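Local atomic coordinates of ribosomal protein S2-related protein (Deinococcus radiodurans, PDB entry 2JH3), a protein that binds a [4Fe-4S] cluster and, with its chelatase-like fold, may act as a sirohydrochlorin ferrochelatase or a related enzyme. Residues 43-48 with 60-65; 54-59 with 85-90; 279-284 with 374-379. All blocks are in the same frame, centred on the assembly; numbering follows the deposited sequence.

In the fold
Following the chain from the N terminus, strand 43-48 is the first segment of these contacts and loop 54-59 follows. Contact 1 then closes an 11-residue loop by bringing 60-65 back against the strand. Contact 2 starts inside that loop and closes beyond it, where 54-59 meets the end of helix 78-88, so these two contacts cross along the chain. They also touch in space, with V58 and L55 packed against the strand. Contact 3 follows in series and closes an 89-residue loop between helices 275-290 and 375-383, within the range of the stabilising domain. A salt bridge from R60 to E378 ties this region to the chelatase-like part, and Q57 packs on A374.

Contact 1: 43-48 with 60-65; sequences EVLEGY and RTVAYS
E43 OE2 is gripped by two donors. It accepts the backbone N-H of A63, with A63 N 2.8 Å from E43 OE2 and a nearly straight angle of 173° at the hydrogen, and S5 OG of strand 5-10 bonds to the same oxygen. The A63 bond uses the syn lone pair, on the side of the other carboxylate oxygen, and that oxygen, OE1, forms a salt bridge with R365 of helix 361-371. A buried glutamate thus has both oxygens engaged. Its CG lies between the backbone N and the carbonyl carbon (chi1 79°), and the extended chain beyond carries the carboxylate across to the loop. Alanine suits position 63 because its small CB lets the acid come close, with A63 CB 3.4 Å from E43 OE2. The Y64 ring lies beside the glutamate stem, its CE2 4.1 Å from E43 CG; ring and carboxylate planes are 54° apart.

Strand 43-48 is an outermost strand of the mixed sheet in the chelatase-like region, pairing in parallel with 5-10, and 60-65 leads into strand 66-71 on the far side of 5-10. L45 turns a methyl to this connection: L45 CD1 is 3.9 Å from V62 CG1, two apolar groups that cover one another, and 3.5 Å from T61 OG1. The L45 and T61 side chains run past each other in opposite directions. The T61 hydroxyl is hydrogen-bonded to V58 O, and a water donates to T61 OG1 at 3.0 Å while also donating to the carbonyl oxygen of E46, bridging loop and strand.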
ATOM      1  N   GLU A  43      20.667 -17.538 -23.446  1.00 26.34           N
ATOM      2  CA  GLU A  43      19.774 -16.665 -22.741  1.00 25.95           C
ATOM      3  C   GLU A  43      20.578 -15.504 -22.131  1.00 24.85           C
ATOM      4  O   GLU A  43      21.810 -15.623 -21.937  1.00 23.23           O
ATOM      5  CB  GLU A  43      19.002 -17.417 -21.639  1.00 26.66           C
ATOM      6  CG  GLU A  43      19.784 -17.652 -20.359  1.00 25.41           C
ATOM      7  CD  GLU A  43      18.976 -18.327 -19.313  1.00 28.01           C
ATOM      8  OE1 GLU A  43      17.728 -18.286 -19.409  1.00 29.52           O
ATOM      9  OE2 GLU A  43      19.574 -18.914 -18.404  1.00 26.77           O
ATOM     10  N   VAL A  44      19.869 -14.403 -21.866  1.00 24.42           N
ATOM     11  CA  VAL A  44      20.425 -13.204 -21.217  1.00 24.68           C
ATOM     12  C   VAL A  44      19.464 -12.806 -20.103  1.00 26.47           C
ATOM     13  O   VAL A  44      18.246 -12.599 -20.319  1.00 26.54           O
ATOM     14  CB  VAL A  44      20.648 -12.051 -22.209  1.00 24.56           C
ATOM     15  CG1 VAL A  44      21.295 -10.877 -21.547  1.00 23.20           C
ATOM     16  CG2 VAL A  44      21.480 -12.515 -23.411  1.00 26.62           C
ATOM     17  N   LEU A  45      19.984 -12.811 -18.899  1.00 26.51           N
ATOM     18  CA  LEU A  45      19.205 -12.501 -17.726  1.00 27.57           C
ATOM     19  C   LEU A  45      19.750 -11.234 -17.042  1.00 28.61           C
ATOM     20  O   LEU A  45      20.895 -10.768 -17.336  1.00 26.56           O
ATOM     21  CB  LEU A  45      19.223 -13.705 -16.782  1.00 28.77           C
ATOM     22  CG  LEU A  45      18.553 -14.986 -17.366  1.00 31.09           C
ATOM     23  CD1 LEU A  45      18.557 -16.060 -16.318  1.00 29.55           C
ATOM     24  CD2 LEU A  45      17.114 -14.842 -17.863  1.00 31.98           C
ATOM     25  N   GLU A  46      18.947 -10.712 -16.112  1.00 28.80           N
ATOM     26  CA  GLU A  46      19.282  -9.501 -15.370  1.00 28.32           C
ATOM     27  C   GLU A  46      19.287  -9.757 -13.894  1.00 28.03           C
ATOM     28  O   GLU A  46      18.491 -10.557 -13.367  1.00 29.59           O
ATOM     29  CB  GLU A  46      18.261  -8.418 -15.639  1.00 27.47           C
ATOM     30  CG  GLU A  46      18.242  -8.003 -17.050  1.00 29.01           C
ATOM     31  CD  GLU A  46      16.907  -7.353 -17.451  1.00 27.87           C
ATOM     32  OE1 GLU A  46      16.355  -6.617 -16.618  1.00 30.35           O
ATOM     33  OE2 GLU A  46      16.467  -7.514 -18.594  1.00 31.42           O
ATOM     34  N   GLY A  47      20.179  -9.081 -13.192  1.00 25.78           N
ATOM     35  CA  GLY A  47      20.081  -9.003 -11.753  1.00 24.12           C
ATOM     36  C   GLY A  47      20.493  -7.632 -11.226  1.00 23.69           C
ATOM     37  O   GLY A  47      21.232  -6.884 -11.897  1.00 22.41           O
ATOM     38  N   TYR A  48      20.022  -7.300 -10.025  1.00 22.53           N
ATOM     39  CA  TYR A  48      20.280  -5.958  -9.475  1.00 22.30           C
ATOM     40  C   TYR A  48      20.645  -6.035  -8.014  1.00 21.48           C
ATOM     41  O   TYR A  48      20.220  -6.923  -7.302  1.00 20.61           O
ATOM     42  CB  TYR A  48      19.077  -5.015  -9.676  1.00 21.80           C
ATOM     43  CG  TYR A  48      18.734  -4.818 -11.095  1.00 22.66           C
ATOM     44  CD1 TYR A  48      17.821  -5.626 -11.690  1.00 22.35           C
ATOM     45  CD2 TYR A  48      19.369  -3.832 -11.875  1.00 23.68           C
ATOM     46  CE1 TYR A  48      17.528  -5.515 -13.056  1.00 25.56           C
ATOM     47  CE2 TYR A  48      19.117  -3.730 -13.236  1.00 22.49           C
ATOM     48  CZ  TYR A  48      18.167  -4.567 -13.817  1.00 23.85           C
ATOM     49  OH  TYR A  48      17.864  -4.433 -15.168  1.00 26.21           O
ATOM     50  N   ARG A  60      19.398 -18.718  -9.328  1.00 29.22           N
ATOM     51  CA  ARG A  60      18.306 -19.716  -9.306  1.00 30.71           C
ATOM     52  C   ARG A  60      17.401 -19.564 -10.537  1.00 29.42           C
ATOM     53  O   ARG A  60      16.657 -20.450 -10.886  1.00 29.58           O
ATOM     54  CB  ARG A  60      17.517 -19.545  -7.980  1.00 30.82           C
ATOM     55  CG  ARG A  60      16.259 -18.756  -8.180  1.00 36.70           C
ATOM     56  CD  ARG A  60      15.323 -18.799  -6.974  0.25 35.62           C
ATOM     57  NE  ARG A  60      15.555 -17.692  -6.046  0.25 39.69           N
ATOM     58  CZ  ARG A  60      16.108 -17.804  -4.837  1.00 43.66           C
ATOM     59  NH1 ARG A  60      16.485 -18.995  -4.378  1.00 44.43           N
ATOM     60  NH2 ARG A  60      16.252 -16.707  -4.073  1.00 42.35           N
ATOM     61  N   THR A  61      17.478 -18.424 -11.219  1.00 27.81           N
ATOM     62  CA  THR A  61      16.713 -18.238 -12.399  1.00 27.82           C
ATOM     63  C   THR A  61      17.407 -18.708 -13.679  1.00 26.82           C
ATOM     64  O   THR A  61      16.794 -18.646 -14.735  1.00 26.71           O
ATOM     65  CB  THR A  61      16.259 -16.786 -12.577  1.00 27.86           C
ATOM     66  OG1 THR A  61      17.312 -15.972 -13.066  1.00 30.28           O
ATOM     67  CG2 THR A  61      15.717 -16.212 -11.269  1.00 31.32           C
ATOM     68  N   VAL A  62      18.678 -19.107 -13.616  1.00 25.95           N
ATOM     69  CA  VAL A  62      19.429 -19.377 -14.848  1.00 26.82           C
ATOM     70  C   VAL A  62      19.152 -20.804 -15.301  1.00 25.80           C
ATOM     71  O   VAL A  62      19.062 -21.719 -14.489  1.00 25.88           O
ATOM     72  CB  VAL A  62      20.967 -19.024 -14.767  1.00 28.43           C
ATOM     73  CG1 VAL A  62      21.227 -17.751 -13.972  1.00 26.87           C
ATOM     74  CG2 VAL A  62      21.692 -20.064 -14.252  1.00 31.81           C
ATOM     75  N   ALA A  63      18.952 -20.939 -16.594  1.00 25.30           N
ATOM     76  CA  ALA A  63      18.462 -22.105 -17.189  1.00 26.06           C
ATOM     77  C   ALA A  63      19.526 -23.171 -17.400  1.00 27.70           C
ATOM     78  O   ALA A  63      19.183 -24.355 -17.407  1.00 28.14           O
ATOM     79  CB  ALA A  63      17.775 -21.763 -18.516  1.00 26.16           C
ATOM     80  N   TYR A  64      20.793 -22.737 -17.500  1.00 27.79           N
ATOM     81  CA  TYR A  64      21.962 -23.578 -17.887  1.00 29.02           C
ATOM     82  C   TYR A  64      23.007 -23.652 -16.807  1.00 29.09           C
ATOM     83  O   TYR A  64      22.937 -22.950 -15.800  1.00 30.30           O
ATOM     84  CB  TYR A  64      22.560 -23.082 -19.193  1.00 28.95           C
ATOM     85  CG  TYR A  64      21.466 -22.914 -20.220  1.00 30.46           C
ATOM     86  CD1 TYR A  64      20.673 -23.989 -20.564  1.00 32.05           C
ATOM     87  CD2 TYR A  64      21.187 -21.674 -20.800  1.00 30.59           C
ATOM     88  CE1 TYR A  64      19.649 -23.841 -21.467  1.00 31.34           C
ATOM     89  CE2 TYR A  64      20.149 -21.511 -21.692  1.00 30.92           C
ATOM     90  CZ  TYR A  64      19.402 -22.618 -22.027  1.00 32.44           C
ATOM     91  OH  TYR A  64      18.372 -22.524 -22.927  1.00 33.14           O
ATOM     92  N   SER A  65      23.937 -24.584 -16.982  1.00 29.47           N
ATOM     93  CA  SER A  65      24.867 -24.982 -15.930  1.00 29.57           C
ATOM     94  C   SER A  65      26.204 -24.277 -16.092  1.00 29.32           C
ATOM     95  O   SER A  65      27.123 -24.472 -15.299  1.00 30.86           O
ATOM     96  CB  SER A  65      25.080 -26.511 -15.991  1.00 30.93           C
ATOM     97  OG  SER A  65      25.638 -26.887 -17.247  1.00 30.82           O
TER
HETATM   98  O   HOH W   1      16.786 -13.069 -13.584  1.00 49.17           O

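Contact 2: 54-59 with 85-90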
ATOM      1  N   GLY A  54      16.948  -9.904  -7.845  1.00 23.68           N
ATOM      2  CA  GLY A  54      17.984  -9.493  -6.931  1.00 24.41           C
ATOM      3  C   GLY A  54      19.190 -10.422  -7.072  1.00 25.53           C
ATOM      4  O   GLY A  54      19.112 -11.498  -7.683  1.00 24.76           O
ATOM      5  N   LEU A  55      20.315  -9.999  -6.496  1.00 26.48           N
ATOM      6  CA  LEU A  55      21.554 -10.804  -6.518  1.00 25.06           C
ATOM      7  C   LEU A  55      21.409 -12.173  -5.842  1.00 25.31           C
ATOM      8  O   LEU A  55      22.079 -13.144  -6.228  1.00 24.20           O
ATOM      9  CB  LEU A  55      22.704 -10.040  -5.845  1.00 24.96           C
ATOM     10  CG  LEU A  55      23.065  -8.690  -6.515  1.00 27.54           C
ATOM     11  CD1 LEU A  55      24.141  -7.996  -5.677  1.00 29.10           C
ATOM     12  CD2 LEU A  55      23.465  -8.882  -7.934  1.00 30.32           C
ATOM     13  N   ARG A  56      20.560 -12.235  -4.824  1.00 25.50           N
ATOM     14  CA  ARG A  56      20.254 -13.493  -4.138  1.00 25.73           C
ATOM     15  C   ARG A  56      19.354 -14.424  -4.921  1.00 25.04           C
ATOM     16  O   ARG A  56      19.186 -15.580  -4.533  1.00 25.57           O
ATOM     17  CB  ARG A  56      19.597 -13.213  -2.759  1.00 26.97           C
ATOM     18  CG  ARG A  56      20.411 -12.237  -1.824  1.00 28.35           C
ATOM     19  CD  ARG A  56      21.744 -12.872  -1.353  1.00 28.42           C
ATOM     20  NE  ARG A  56      21.549 -13.993  -0.438  1.00 27.67           N
ATOM     21  CZ  ARG A  56      22.495 -14.733   0.115  1.00 28.00           C
ATOM     22  NH1 ARG A  56      23.751 -14.583  -0.240  1.00 29.50           N
ATOM     23  NH2 ARG A  56      22.179 -15.646   1.013  1.00 23.76           N
ATOM     24  N   GLN A  57      18.727 -13.916  -5.967  1.00 24.96           N
ATOM     25  CA  GLN A  57      17.720 -14.643  -6.725  1.00 25.88           C
ATOM     26  C   GLN A  57      18.274 -15.067  -8.068  1.00 25.71           C
ATOM     27  O   GLN A  57      17.930 -16.108  -8.603  1.00 24.93           O
ATOM     28  CB  GLN A  57      16.523 -13.693  -6.965  1.00 25.52           C
ATOM     29  CG  GLN A  57      15.908 -13.116  -5.702  1.00 26.58           C
ATOM     30  CD  GLN A  57      14.677 -12.290  -6.076  1.00 29.28           C
ATOM     31  OE1 GLN A  57      14.725 -11.514  -7.060  1.00 26.44           O
ATOM     32  NE2 GLN A  57      13.549 -12.554  -5.412  1.00 24.35           N
ATOM     33  N   VAL A  58      19.107 -14.222  -8.669  1.00 26.15           N
ATOM     34  CA  VAL A  58      19.415 -14.361 -10.107  1.00 26.88           C
ATOM     35  C   VAL A  58      19.986 -15.742 -10.508  1.00 26.85           C
ATOM     36  O   VAL A  58      19.581 -16.287 -11.517  1.00 25.61           O
ATOM     37  CB  VAL A  58      20.314 -13.209 -10.632  1.00 28.45           C
ATOM     38  CG1 VAL A  58      21.730 -13.338 -10.109  1.00 30.44           C
ATOM     39  CG2 VAL A  58      20.211 -13.170 -12.144  1.00 27.33           C
ATOM     40  N   LEU A  59      20.806 -16.372  -9.680  1.00 26.14           N
ATOM     41  CA  LEU A  59      21.418 -17.632 -10.121  1.00 28.34           C
ATOM     42  C   LEU A  59      20.435 -18.813 -10.149  1.00 29.65           C
ATOM     43  O   LEU A  59      20.576 -19.746 -10.943  1.00 30.03           O
ATOM     44  CB  LEU A  59      22.646 -17.969  -9.268  1.00 28.74           C
ATOM     45  CG  LEU A  59      23.893 -17.126  -9.616  1.00 30.73           C
ATOM     46  CD1 LEU A  59      25.104 -17.578  -8.798  1.00 31.46           C
ATOM     47  CD2 LEU A  59      24.184 -17.205 -11.100  1.00 31.79           C
ATOM     48  N   PRO A  85      30.045  -9.854  -5.200  1.00 22.92           N
ATOM     49  CA  PRO A  85      30.485 -11.214  -4.914  1.00 24.54           C
ATOM     50  C   PRO A  85      29.923 -11.782  -3.608  1.00 25.52           C
ATOM     51  O   PRO A  85      29.474 -12.905  -3.592  1.00 24.76           O
ATOM     52  CB  PRO A  85      32.016 -11.092  -4.882  1.00 23.50           C
ATOM     53  CG  PRO A  85      32.299  -9.952  -5.666  1.00 23.31           C
ATOM     54  CD  PRO A  85      31.212  -8.970  -5.394  1.00 22.23           C
ATOM     55  N   ARG A  86      29.855 -10.982  -2.568  1.00 26.49           N
ATOM     56  CA  ARG A  86      29.253 -11.378  -1.279  1.00 28.40           C
ATOM     57  C   ARG A  86      27.757 -11.707  -1.391  1.00 28.48           C
ATOM     58  O   ARG A  86      27.301 -12.640  -0.809  1.00 29.25           O
ATOM     59  CB  ARG A  86      29.395 -10.203  -0.358  1.00 29.10           C
ATOM     60  CG  ARG A  86      29.155 -10.358   1.047  1.00 31.81           C
ATOM     61  CD  ARG A  86      29.412  -8.939   1.632  1.00 33.65           C
ATOM     62  NE  ARG A  86      28.219  -8.151   1.413  1.00 37.99           N
ATOM     63  CZ  ARG A  86      28.038  -6.842   1.549  1.00 35.29           C
ATOM     64  NH1 ARG A  86      29.019  -5.983   1.856  1.00 33.62           N
ATOM     65  NH2 ARG A  86      26.765  -6.412   1.332  1.00 37.15           N
ATOM     66  N   GLU A  87      26.992 -10.898  -2.118  1.00 27.61           N
ATOM     67  CA  GLU A  87      25.575 -11.152  -2.250  1.00 28.42           C
ATOM     68  C   GLU A  87      25.303 -12.335  -3.197  1.00 29.16           C
ATOM     69  O   GLU A  87      24.435 -13.196  -2.943  1.00 25.80           O
ATOM     70  CB  GLU A  87      24.905  -9.898  -2.733  1.00 28.53           C
ATOM     71  CG  GLU A  87      25.005  -8.745  -1.725  1.00 29.95           C
ATOM     72  CD  GLU A  87      24.204  -9.053  -0.435  1.00 34.51           C
ATOM     73  OE1 GLU A  87      22.969  -9.259  -0.524  1.00 35.10           O
ATOM     74  OE2 GLU A  87      24.793  -9.082   0.650  1.00 36.94           O
ATOM     75  N   LEU A  88      26.091 -12.409  -4.254  1.00 28.99           N
ATOM     76  CA  LEU A  88      26.010 -13.546  -5.148  1.00 30.13           C
ATOM     77  C   LEU A  88      26.471 -14.824  -4.495  1.00 30.53           C
ATOM     78  O   LEU A  88      26.166 -15.888  -5.005  1.00 30.97           O
ATOM     79  CB  LEU A  88      26.848 -13.310  -6.400  1.00 29.46           C
ATOM     80  CG  LEU A  88      26.353 -12.694  -7.695  1.00 31.76           C
ATOM     81  CD1 LEU A  88      24.860 -12.734  -8.038  1.00 34.67           C
ATOM     82  CD2 LEU A  88      26.951 -11.314  -8.007  1.00 28.68           C
ATOM     83  N   GLY A  89      27.258 -14.743  -3.421  1.00 31.43           N
ATOM     84  CA  GLY A  89      27.775 -15.949  -2.755  1.00 31.32           C
ATOM     85  C   GLY A  89      29.012 -16.536  -3.392  1.00 32.39           C
ATOM     86  O   GLY A  89      29.210 -17.760  -3.378  1.00 29.86           O
ATOM     87  N   LEU A  90      29.862 -15.678  -3.962  1.00 32.60           N
ATOM     88  CA  LEU A  90      30.995 -16.167  -4.768  1.00 33.13           C
ATOM     89  C   LEU A  90      32.235 -16.525  -3.976  1.00 33.78           C
ATOM     90  O   LEU A  90      33.120 -17.207  -4.523  1.00 35.30           O
ATOM     91  CB  LEU A  90      31.375 -15.148  -5.868  1.00 32.46           C
ATOM     92  CG  LEU A  90      30.273 -14.934  -6.865  1.00 31.97           C
ATOM     93  CD1 LEU A  90      30.750 -13.978  -7.925  1.00 33.43           C
ATOM     94  CD2 LEU A  90      29.835 -16.289  -7.461  1.00 31.81           C
TER
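R56 bends twice, at chi2 (-67°) and chi3 (-68°), and this folded shape curls its guanidinium back onto the end of helix 78-88, while E87 bends at its own chi2 and crosses the arginine at about a right angle. R56 NH1 then donates to E87 O at 3.1 Å; E87 O meets the edge of the guanidinium, somewhat out of its plane. R56 NE forms a salt bridge with E452, so the long, multiply donating arginine serves two partners at once. E87 OE2 forms a salt bridge with R398 and receives a weak, salt-bridged bond from R86 NH2. Shortening R56 to an alanine is likely to take the donor from E87 O and this salt bridge from E452.

Beside these polar groups, L55 meets the aliphatic part of E87: L55 CD1 is 3.6 Å from E87 CB, and the two side chains cross at about a right angle. L88 starts out pointing away from the loop, yet its end returns, bringing L88 CD1 to 3.8 Å from V58 CG1 and 4.1 Å from L55 CB. Branched apolar residues fit here, since each offers a methyl to the neighbour, while L55 and V58 also touch I9 and V7 of strand 5-10.

R56 places the contact near the cluster site, its side chain about 8 Å from that of C454. The helix itself finishes in a Schellman motif: L90 N bonds to P85 O at 2.8 Å, G89 N bonds weakly to R86 O, and G89 takes the positive phi that a glycine adopts easily at the C-prime position.

Contact 3: 279-284 with 374-379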
ATOM      1  N   GLU A 279      12.607 -28.359 -14.283  1.00 21.86           N
ATOM      2  CA  GLU A 279      11.396 -28.908 -13.662  1.00 21.98           C
ATOM      3  C   GLU A 279      10.352 -27.864 -13.300  1.00 21.65           C
ATOM      4  O   GLU A 279       9.150 -28.057 -13.499  1.00 22.22           O
ATOM      5  CB  GLU A 279      11.790 -29.676 -12.411  1.00 23.23           C
ATOM      6  CG  GLU A 279      12.492 -31.006 -12.699  1.00 25.59           C
ATOM      7  CD  GLU A 279      12.906 -31.743 -11.419  1.00 27.24           C
ATOM      8  OE1 GLU A 279      12.241 -31.623 -10.382  1.00 36.60           O
ATOM      9  OE2 GLU A 279      13.935 -32.384 -11.471  1.00 30.04           O
ATOM     10  N   ALA A 280      10.812 -26.742 -12.721  1.00 21.01           N
ATOM     11  CA  ALA A 280       9.901 -25.696 -12.281  1.00 21.29           C
ATOM     12  C   ALA A 280       9.186 -25.082 -13.465  1.00 20.47           C
ATOM     13  O   ALA A 280       7.976 -24.847 -13.431  1.00 20.90           O
ATOM     14  CB  ALA A 280      10.576 -24.696 -11.459  1.00 20.70           C
ATOM     15  N   TRP A 281       9.881 -24.966 -14.592  1.00 20.99           N
ATOM     16  CA  TRP A 281       9.212 -24.425 -15.761  1.00 21.54           C
ATOM     17  C   TRP A 281       8.303 -25.431 -16.418  1.00 21.16           C
ATOM     18  O   TRP A 281       7.308 -25.041 -17.009  1.00 20.95           O
ATOM     19  CB  TRP A 281      10.224 -23.704 -16.695  1.00 21.20           C
ATOM     20  CG  TRP A 281      10.640 -22.445 -15.958  1.00 19.45           C
ATOM     21  CD1 TRP A 281      11.716 -22.287 -15.184  1.00 21.25           C
ATOM     22  CD2 TRP A 281       9.912 -21.210 -15.907  1.00 19.04           C
ATOM     23  NE1 TRP A 281      11.754 -21.022 -14.676  1.00 22.77           N
ATOM     24  CE2 TRP A 281      10.616 -20.353 -15.073  1.00 20.76           C
ATOM     25  CE3 TRP A 281       8.696 -20.787 -16.441  1.00 17.31           C
ATOM     26  CZ2 TRP A 281      10.175 -19.067 -14.776  1.00 19.03           C
ATOM     27  CZ3 TRP A 281       8.243 -19.504 -16.161  1.00 21.96           C
ATOM     28  CH2 TRP A 281       8.990 -18.655 -15.342  1.00 20.07           C
ATOM     29  N   ALA A 282       8.601 -26.725 -16.282  1.00 23.99           N
ATOM     30  CA  ALA A 282       7.620 -27.760 -16.706  1.00 22.57           C
ATOM     31  C   ALA A 282       6.330 -27.670 -15.886  1.00 22.88           C
ATOM     32  O   ALA A 282       5.176 -27.845 -16.420  1.00 22.16           O
ATOM     33  CB  ALA A 282       8.210 -29.142 -16.603  1.00 25.49           C
ATOM     34  N   ALA A 283       6.471 -27.424 -14.589  1.00 21.12           N
ATOM     35  CA  ALA A 283       5.293 -27.223 -13.747  1.00 22.17           C
ATOM     36  C   ALA A 283       4.465 -25.994 -14.174  1.00 22.15           C
ATOM     37  O   ALA A 283       3.201 -25.971 -14.234  1.00 20.91           O
ATOM     38  CB  ALA A 283       5.704 -27.056 -12.340  1.00 21.79           C
ATOM     39  N   LEU A 284       5.176 -24.947 -14.505  1.00 22.23           N
ATOM     40  CA  LEU A 284       4.497 -23.701 -14.905  1.00 22.85           C
ATOM     41  C   LEU A 284       3.742 -23.912 -16.211  1.00 20.92           C
ATOM     42  O   LEU A 284       2.625 -23.502 -16.300  1.00 19.95           O
ATOM     43  CB  LEU A 284       5.511 -22.556 -15.040  1.00 22.66           C
ATOM     44  CG  LEU A 284       5.048 -21.134 -15.492  1.00 23.64           C
ATOM     45  CD1 LEU A 284       4.773 -20.979 -16.959  1.00 23.03           C
ATOM     46  CD2 LEU A 284       3.810 -20.697 -14.771  1.00 22.96           C
ATOM     47  N   ALA A 374      11.909 -14.959  -9.724  1.00 18.32           N
ATOM     48  CA  ALA A 374      12.186 -16.032  -8.794  1.00 19.06           C
ATOM     49  C   ALA A 374      10.988 -16.710  -8.188  1.00 18.32           C
ATOM     50  O   ALA A 374      11.156 -17.697  -7.526  1.00 21.08           O
ATOM     51  CB  ALA A 374      13.192 -15.606  -7.659  1.00 17.69           C
ATOM     52  N   VAL A 375       9.787 -16.217  -8.475  1.00 19.04           N
ATOM     53  CA  VAL A 375       8.597 -16.744  -7.890  1.00 20.26           C
ATOM     54  C   VAL A 375       8.337 -18.186  -8.365  1.00 20.30           C
ATOM     55  O   VAL A 375       7.931 -19.024  -7.603  1.00 19.74           O
ATOM     56  CB  VAL A 375       7.403 -15.766  -8.151  1.00 19.26           C
ATOM     57  CG1 VAL A 375       6.107 -16.389  -7.818  1.00 23.55           C
ATOM     58  CG2 VAL A 375       7.568 -14.481  -7.343  1.00 22.42           C
ATOM     59  N   ILE A 376       8.474 -18.458  -9.655  1.00 20.10           N
ATOM     60  CA  ILE A 376       8.195 -19.813 -10.155  1.00 19.53           C
ATOM     61  C   ILE A 376       9.114 -20.905  -9.531  1.00 18.08           C
ATOM     62  O   ILE A 376       8.643 -21.903  -9.005  1.00 18.84           O
ATOM     63  CB  ILE A 376       8.281 -19.853 -11.742  1.00 19.18           C
ATOM     64  CG1 ILE A 376       7.082 -19.144 -12.415  1.00 18.01           C
ATOM     65  CG2 ILE A 376       8.484 -21.276 -12.221  1.00 19.80           C
ATOM     66  CD1 ILE A 376       5.881 -19.272 -11.844  1.00 24.06           C
ATOM     67  N   GLU A 377      10.403 -20.615  -9.515  1.00 21.04           N
ATOM     68  CA  GLU A 377      11.438 -21.494  -9.032  1.00 20.81           C
ATOM     69  C   GLU A 377      11.335 -21.716  -7.508  1.00 21.40           C
ATOM     70  O   GLU A 377      11.528 -22.818  -7.006  1.00 21.01           O
ATOM     71  CB  GLU A 377      12.777 -20.817  -9.364  1.00 23.39           C
ATOM     72  CG  GLU A 377      13.104 -20.689 -10.890  1.00 23.14           C
ATOM     73  CD  GLU A 377      12.767 -19.348 -11.519  1.00 22.66           C
ATOM     74  OE1 GLU A 377      12.002 -18.601 -10.934  1.00 21.60           O
ATOM     75  OE2 GLU A 377      13.220 -19.083 -12.651  1.00 22.01           O
ATOM     76  N   GLU A 378      11.094 -20.655  -6.763  1.00 20.30           N
ATOM     77  CA  GLU A 378      10.919 -20.730  -5.292  1.00 21.81           C
ATOM     78  C   GLU A 378       9.707 -21.438  -4.880  1.00 19.82           C
ATOM     79  O   GLU A 378       9.734 -22.249  -3.956  1.00 20.29           O
ATOM     80  CB  GLU A 378      10.920 -19.334  -4.686  1.00 21.56           C
ATOM     81  CG  GLU A 378      12.257 -18.786  -4.729  1.00 23.86           C
ATOM     82  CD  GLU A 378      12.347 -17.349  -4.231  1.00 27.49           C
ATOM     83  OE1 GLU A 378      11.302 -16.663  -4.091  1.00 37.11           O
ATOM     84  OE2 GLU A 378      13.504 -16.863  -4.031  1.00 36.42           O
ATOM     85  N   SER A 379       8.591 -21.141  -5.551  1.00 20.08           N
ATOM     86  CA  SER A 379       7.350 -21.819  -5.284  1.00 18.89           C
ATOM     87  C   SER A 379       7.454 -23.342  -5.553  1.00 20.55           C
ATOM     88  O   SER A 379       6.981 -24.178  -4.738  1.00 19.93           O
ATOM     89  CB  SER A 379       6.206 -21.176  -6.075  1.00 18.94           C
ATOM     90  OG  SER A 379       5.954 -19.816  -5.593  1.00 18.27           O
TER
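W281 and I376 meet at about a right angle, the indole lying flat over the branched end of the isoleucine. I376 CG2 sits over the face of the six-membered ring, 3.8 Å from its centroid and only 15° off the normal, a clear CH-pi contact. CG1 lies against the same face, toward its outer end, with W281 CH2 3.5 Å from I376 CG1. Isoleucine suits the place because both its arms lie against the indole: CG2 is set opposite the backbone N across the CA-CB bond, and the CG1 arm goes on to CD1, which meets L284, with I376 CD1 3.9 Å from L284 CD2. The L284 side chain crosses that of I376 at roughly a right angle as well.

A280 is the small residue where the backbones come closest. Its CB packs 4.1 Å from E377 CA, an approach that a methyl allows; the axes of segments 279-284 and 375-379 approach to 9.0 Å and make an angle of 103°. The two helices, 275-290 and 375-383, belong to the range of the stabilising domain, and helix 361-371 lies beside them, its L368 touching both W281 and L284.

E377 comes to the edge of the indole. W281 NE1 donates to E377 OE2 at 3.2 Å; the oxygen lies in the ring plane, but the donor approaches from well above the carboxylate plane, and the two planes stand 79° apart. The bend at chi2 of E377 turns its end toward this N-H. The indole thus gives a hydrophobic face to I376 and a polar edge to the acid. E377 OE2 also lies close to E369 OE1, so a proton on one of the two acids would probably be favoured, while the indole N-H would partly offset the charge on E377.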